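PDB 3QMW: thioesterase from Streptomyces coelicolor, which probably hydrolyses thioesters as an alpha/beta-hydrolase-fold thioesterase of the prodiginine biosynthetic pathway. Local coordinates for residues Tyr140-Leu153 against Leu178-Asp192. Numbering follows the deposited sequence.
Sequences YGDRADHTLSDTAL and LPVLRADLRACERYD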
loop_
_atom_site.group_PDB
_atom_site.type_symbol
_atom_site.label_atom_id
_atom_site.label_comp_id
_atom_site.label_asym_id
_atom_site.label_seq_id
_atom_site.Cartn_x
_atom_site.Cartn_y
_atom_site.Cartn_z
ATOM N N TYR D 140 2.853 30.397 1.259
ATOM C CA TYR D 140 4.327 30.344 1.201
ATOM C C TYR D 140 4.971 31.736 1.076
ATOM O O TYR D 140 4.600 32.513 0.193
ATOM C CB TYR D 140 4.802 29.444 0.044
ATOM C CG TYR D 140 5.055 27.995 0.422
ATOM C CD1 TYR D 140 6.194 27.626 1.139
ATOM C CD2 TYR D 140 4.166 26.990 0.044
ATOM C CE1 TYR D 140 6.435 26.301 1.479
ATOM C CE2 TYR D 140 4.397 25.661 0.376
ATOM C CZ TYR D 140 5.531 25.319 1.090
ATOM O OH TYR D 140 5.752 23.992 1.411
ATOM N N GLY D 141 5.947 32.026 1.943
ATOM C CA GLY D 141 6.685 33.297 1.911
ATOM C C GLY D 141 7.179 33.811 3.264
ATOM O O GLY D 141 8.252 34.415 3.345
ATOM N N ASP D 142 6.414 33.569 4.327
ATOM C CA ASP D 142 6.676 34.196 5.635
ATOM C C ASP D 142 7.949 33.731 6.355
ATOM O O ASP D 142 8.473 34.453 7.211
ATOM C CB ASP D 142 5.459 34.049 6.578
ATOM C CG ASP D 142 5.265 32.625 7.099
ATOM O OD1 ASP D 142 5.553 31.658 6.356
ATOM O OD2 ASP D 142 4.795 32.478 8.253
ATOM N N ARG D 143 8.438 32.536 6.024
ATOM C CA ARG D 143 9.638 31.993 6.669
ATOM C C ARG D 143 10.870 32.378 5.869
ATOM O O ARG D 143 10.817 32.473 4.645
ATOM C CB ARG D 143 9.548 30.472 6.792
ATOM C CG ARG D 143 8.348 29.976 7.603
ATOM C CD ARG D 143 8.123 28.491 7.392
ATOM N NE ARG D 143 9.280 27.714 7.833
ATOM C CZ ARG D 143 9.555 27.399 9.098
ATOM N NH1 ARG D 143 8.756 27.782 10.088
ATOM N NH2 ARG D 143 10.645 26.691 9.376
ATOM N N ALA D 144 11.972 32.611 6.574
ATOM C CA ALA D 144 13.243 33.002 5.956
ATOM C C ALA D 144 14.380 32.226 6.616
ATOM O O ALA D 144 15.287 32.818 7.211
ATOM C CB ALA D 144 13.460 34.504 6.101
ATOM N N ASP D 145 14.317 30.899 6.512
ATOM C CA ASP D 145 15.284 30.025 7.173
ATOM C C ASP D 145 16.495 29.729 6.293
ATOM O O ASP D 145 17.526 29.286 6.795
ATOM C CB ASP D 145 14.617 28.723 7.643
ATOM C CG ASP D 145 13.774 28.916 8.902
ATOM O OD1 ASP D 145 13.130 29.981 9.047
ATOM O OD2 ASP D 145 13.755 28.004 9.750
ATOM N N HIS D 146 16.381 29.985 4.993
ATOM C CA HIS D 146 17.531 29.865 4.100
ATOM C C HIS D 146 18.577 30.959 4.382
ATOM O O HIS D 146 19.734 30.834 3.976
ATOM C CB HIS D 146 17.092 29.904 2.632
ATOM C CG HIS D 146 16.805 31.281 2.116
ATOM N ND1 HIS D 146 15.675 31.991 2.470
ATOM C CD2 HIS D 146 17.497 32.074 1.264
ATOM C CE1 HIS D 146 15.686 33.161 1.860
ATOM N NE2 HIS D 146 16.780 33.239 1.123
ATOM N N THR D 147 18.163 32.018 5.080
ATOM C CA THR D 147 19.052 33.112 5.459
ATOM C C THR D 147 19.744 32.877 6.797
ATOM O O THR D 147 20.425 33.771 7.302
ATOM C CB THR D 147 18.277 34.439 5.572
ATOM O OG1 THR D 147 17.348 34.369 6.659
ATOM C CG2 THR D 147 17.531 34.728 4.286
ATOM N N LEU D 148 19.564 31.695 7.379
ATOM C CA LEU D 148 20.127 31.399 8.691
ATOM C C LEU D 148 21.587 30.992 8.561
ATOM O O LEU D 148 22.113 30.829 7.458
ATOM C CB LEU D 148 19.339 30.274 9.385
ATOM C CG LEU D 148 17.992 30.615 10.048
ATOM C CD1 LEU D 148 17.029 29.423 10.019
ATOM C CD2 LEU D 148 18.178 31.094 11.486
ATOM N N SER D 149 22.231 30.833 9.710
ATOM C CA SER D 149 23.549 30.234 9.793
ATOM C C SER D 149 23.426 28.729 9.557
ATOM O O SER D 149 22.362 28.237 9.202
ATOM C CB SER D 149 24.123 30.490 11.178
ATOM O OG SER D 149 23.462 29.679 12.132
ATOM N N ASP D 150 24.508 27.993 9.769
ATOM C CA ASP D 150 24.472 26.546 9.600
ATOM C C ASP D 150 23.978 25.858 10.854
ATOM O O ASP D 150 23.099 25.007 10.787
ATOM C CB ASP D 150 25.846 26.018 9.213
ATOM C CG ASP D 150 26.316 26.574 7.902
ATOM O OD1 ASP D 150 25.579 27.388 7.321
ATOM O OD2 ASP D 150 27.419 26.209 7.448
ATOM N N THR D 151 24.532 26.228 12.000
ATOM C CA THR D 151 24.126 25.607 13.261
ATOM C C THR D 151 22.643 25.859 13.561
ATOM O O THR D 151 21.957 24.977 14.075
ATOM C CB THR D 151 25.014 26.072 14.432
ATOM O OG1 THR D 151 25.513 27.388 14.153
ATOM C CG2 THR D 151 26.195 25.114 14.623
ATOM N N ALA D 152 22.149 27.048 13.218
ATOM C CA ALA D 152 20.714 27.342 13.330
ATOM C C ALA D 152 19.902 26.474 12.371
ATOM O O ALA D 152 18.877 25.913 12.757
ATOM C CB ALA D 152 20.439 28.812 13.055
ATOM N N LEU D 153 20.370 26.375 11.128
ATOM C CA LEU D 153 19.684 25.616 10.088
ATOM C C LEU D 153 19.807 24.114 10.312
ATOM O O LEU D 153 18.956 23.346 9.873
ATOM C CB LEU D 153 20.259 25.975 8.719
ATOM C CG LEU D 153 19.590 25.363 7.493
ATOM C CD1 LEU D 153 18.165 25.863 7.392
ATOM C CD2 LEU D 153 20.381 25.704 6.244
ATOM N N LEU D 178 24.427 21.679 2.071
ATOM C CA LEU D 178 23.930 22.989 2.572
ATOM C C LEU D 178 23.658 24.062 1.503
ATOM O O LEU D 178 22.627 24.732 1.561
ATOM C CB LEU D 178 24.868 23.568 3.634
ATOM C CG LEU D 178 24.428 23.320 5.067
ATOM C CD1 LEU D 178 25.553 23.647 6.016
ATOM C CD2 LEU D 178 23.200 24.152 5.368
ATOM N N PRO D 179 24.587 24.256 0.550
ATOM C CA PRO D 179 24.262 25.093 -0.592
ATOM C C PRO D 179 22.925 24.746 -1.232
ATOM O O PRO D 179 22.097 25.624 -1.468
ATOM C CB PRO D 179 25.411 24.812 -1.575
ATOM C CG PRO D 179 26.517 24.241 -0.754
ATOM C CD PRO D 179 26.038 24.063 0.660
ATOM N N VAL D 180 22.723 23.460 -1.492
ATOM C CA VAL D 180 21.585 22.989 -2.274
ATOM C C VAL D 180 20.319 23.086 -1.453
ATOM O O VAL D 180 19.261 23.389 -1.990
ATOM C CB VAL D 180 21.801 21.570 -2.741
ATOM C CG1 VAL D 180 20.861 21.254 -3.858
ATOM C CG2 VAL D 180 23.235 21.409 -3.222
ATOM N N LEU D 181 20.439 22.859 -0.149
ATOM C CA LEU D 181 19.362 23.157 0.788
ATOM C C LEU D 181 18.966 24.629 0.681
ATOM O O LEU D 181 17.819 24.943 0.358
ATOM C CB LEU D 181 19.785 22.825 2.222
ATOM C CG LEU D 181 18.730 23.040 3.318
ATOM C CD1 LEU D 181 17.439 22.296 3.005
ATOM C CD2 LEU D 181 19.263 22.619 4.689
ATOM N N ARG D 182 19.925 25.523 0.930
ATOM C CA ARG D 182 19.688 26.977 0.856
ATOM C C ARG D 182 19.056 27.386 -0.471
ATOM O O ARG D 182 18.146 28.204 -0.496
ATOM C CB ARG D 182 20.994 27.763 1.040
ATOM C CG ARG D 182 21.540 27.822 2.467
ATOM C CD ARG D 182 22.795 28.678 2.523
ATOM N NE ARG D 182 23.577 28.473 3.741
ATOM C CZ ARG D 182 23.277 28.980 4.938
ATOM N NH1 ARG D 182 22.187 29.724 5.121
ATOM N NH2 ARG D 182 24.067 28.734 5.975
ATOM N N ALA D 183 19.537 26.822 -1.572
ATOM C CA ALA D 183 18.968 27.124 -2.880
ATOM C C ALA D 183 17.563 26.521 -3.037
ATOM O O ALA D 183 16.696 27.114 -3.685
ATOM C CB ALA D 183 19.891 26.646 -3.986
ATOM N N ASP D 184 17.332 25.350 -2.443
ATOM C CA ASP D 184 15.983 24.766 -2.410
ATOM C C ASP D 184 15.025 25.607 -1.561
ATOM O O ASP D 184 13.905 25.884 -1.981
ATOM C CB ASP D 184 16.003 23.328 -1.861
ATOM C CG ASP D 184 16.483 22.293 -2.879
ATOM O OD1 ASP D 184 16.651 22.613 -4.078
ATOM O OD2 ASP D 184 16.694 21.131 -2.464
ATOM N N LEU D 185 15.456 25.995 -0.364
ATOM C CA LEU D 185 14.590 26.754 0.545
ATOM C C LEU D 185 14.264 28.165 0.040
ATOM O O LEU D 185 13.246 28.748 0.411
ATOM C CB LEU D 185 15.196 26.851 1.950
ATOM C CG LEU D 185 14.836 25.799 3.002
ATOM C CD1 LEU D 185 15.523 26.162 4.301
ATOM C CD2 LEU D 185 13.331 25.701 3.229
ATOM N N ARG D 186 15.136 28.719 -0.790
ATOM C CA ARG D 186 14.953 30.076 -1.280
ATOM C C ARG D 186 13.818 30.143 -2.294
ATOM O O ARG D 186 13.086 31.126 -2.350
ATOM C CB ARG D 186 16.247 30.606 -1.904
ATOM C CG ARG D 186 16.047 31.915 -2.642
ATOM C CD ARG D 186 17.271 32.790 -2.654
ATOM N NE ARG D 186 17.132 33.803 -3.694
ATOM C CZ ARG D 186 17.622 35.033 -3.635
ATOM N NH1 ARG D 186 17.423 35.857 -4.662
ATOM N NH2 ARG D 186 18.299 35.450 -2.563
ATOM N N ALA D 187 13.670 29.097 -3.097
ATOM C CA ALA D 187 12.551 29.035 -4.019
ATOM C C ALA D 187 11.209 28.921 -3.283
ATOM O O ALA D 187 10.172 29.126 -3.891
ATOM C CB ALA D 187 12.725 27.891 -4.974
ATOM N N CYS D 188 11.232 28.605 -1.988
ATOM C CA CYS D 188 10.004 28.432 -1.198
ATOM C C CYS D 188 9.614 29.659 -0.388
ATOM O O CYS D 188 8.487 29.748 0.099
ATOM C CB CYS D 188 10.159 27.261 -0.221
ATOM S SG CYS D 188 10.288 25.651 -1.005
ATOM N N GLU D 189 10.547 30.587 -0.219
ATOM C CA GLU D 189 10.343 31.723 0.683
ATOM C C GLU D 189 10.360 33.070 -0.040
ATOM O O GLU D 189 9.873 34.069 0.490
ATOM C CB GLU D 189 11.400 31.664 1.782
ATOM C CG GLU D 189 11.373 30.331 2.554
ATOM C CD GLU D 189 12.554 30.147 3.502
ATOM O OE1 GLU D 189 13.622 30.747 3.269
ATOM O OE2 GLU D 189 12.417 29.397 4.493
ATOM N N ARG D 190 10.944 33.077 -1.239
ATOM C CA ARG D 190 10.883 34.196 -2.184
ATOM C C ARG D 190 9.724 33.988 -3.154
ATOM O O ARG D 190 9.476 34.814 -4.032
ATOM C CB ARG D 190 12.183 34.290 -3.000
ATOM C CG ARG D 190 13.478 34.345 -2.182
ATOM C CD ARG D 190 13.599 35.607 -1.340
ATOM N NE ARG D 190 13.597 36.821 -2.158
ATOM C CZ ARG D 190 13.574 38.062 -1.673
ATOM N NH1 ARG D 190 13.561 38.284 -0.356
ATOM N NH2 ARG D 190 13.567 39.096 -2.511
ATOM N N TYR D 191 9.049 32.851 -3.024
ATOM C CA TYR D 191 7.831 32.573 -3.776
ATOM C C TYR D 191 6.709 33.363 -3.142
ATOM O O TYR D 191 6.585 33.396 -1.916
ATOM C CB TYR D 191 7.521 31.075 -3.700
ATOM C CG TYR D 191 6.251 30.609 -4.386
ATOM C CD1 TYR D 191 6.248 30.280 -5.739
ATOM C CD2 TYR D 191 5.068 30.443 -3.667
ATOM C CE1 TYR D 191 5.101 29.834 -6.364
ATOM C CE2 TYR D 191 3.912 29.996 -4.280
ATOM C CZ TYR D 191 3.935 29.693 -5.628
ATOM O OH TYR D 191 2.785 29.242 -6.227
ATOM N N ASP D 192 5.916 34.028 -3.974
ATOM C CA ASP D 192 4.623 34.541 -3.533
ATOM C C ASP D 192 3.612 34.212 -4.616
ATOM O O ASP D 192 3.881 34.395 -5.800
ATOM C CB ASP D 192 4.663 36.046 -3.224
ATOM C CG ASP D 192 3.758 36.425 -2.048
ATOM O OD1 ASP D 192 4.031 35.983 -0.915
ATOM O OD2 ASP D 192 2.771 37.174 -2.253
HETATM O O HOH W 1 7.919 29.956 2.633
#
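In the helical insertion between strands 129-132 and 203-208 of the alpha/beta-hydrolase fold, Arg182 and Glu189 of helix 178-189 hold the loop that leads into helix 150-159. Arg182 lies extended from CG to NE and presents the edge of its guanidinium to loop carbonyls. Arg182 NH1 bonds to Leu148 O at 2.6 Å (163°) and to His146 O at 2.9 Å, both near the guanidinium plane. NH2 makes a salt bridge to Asp150. A methionine in place of Arg182 would probably leave these two carbonyls and the Asp150 carboxylate without their mate. The Glu189 carboxylate is gripped by the beta turn that starts at Asp145. Glu189 OE2 accepts from Asp145 N at 3.2 Å, and Glu189 OE1 accepts a hydrogen bond from His146 ND1, nearly along its C-O axis. His146 CG sits between the backbone N and the carbonyl carbon (chi1 79°), which brings the ring over the helix, with Arg186 CB against one face, 4.1 Å from the His146 ring centroid. Asp77 pairs with the far end of Arg186. Beside these polar bonds, Leu153 CD2 reaches Leu181 CD2 tip to tip at 3.6 Å. At the other end, a water donates to Cys188 O and accepts a weak bond from Gly141 N. This loop-on-helix packing is consistent with the helical lid that thioesterases of the alpha/beta-hydrolase fold insert between core strands.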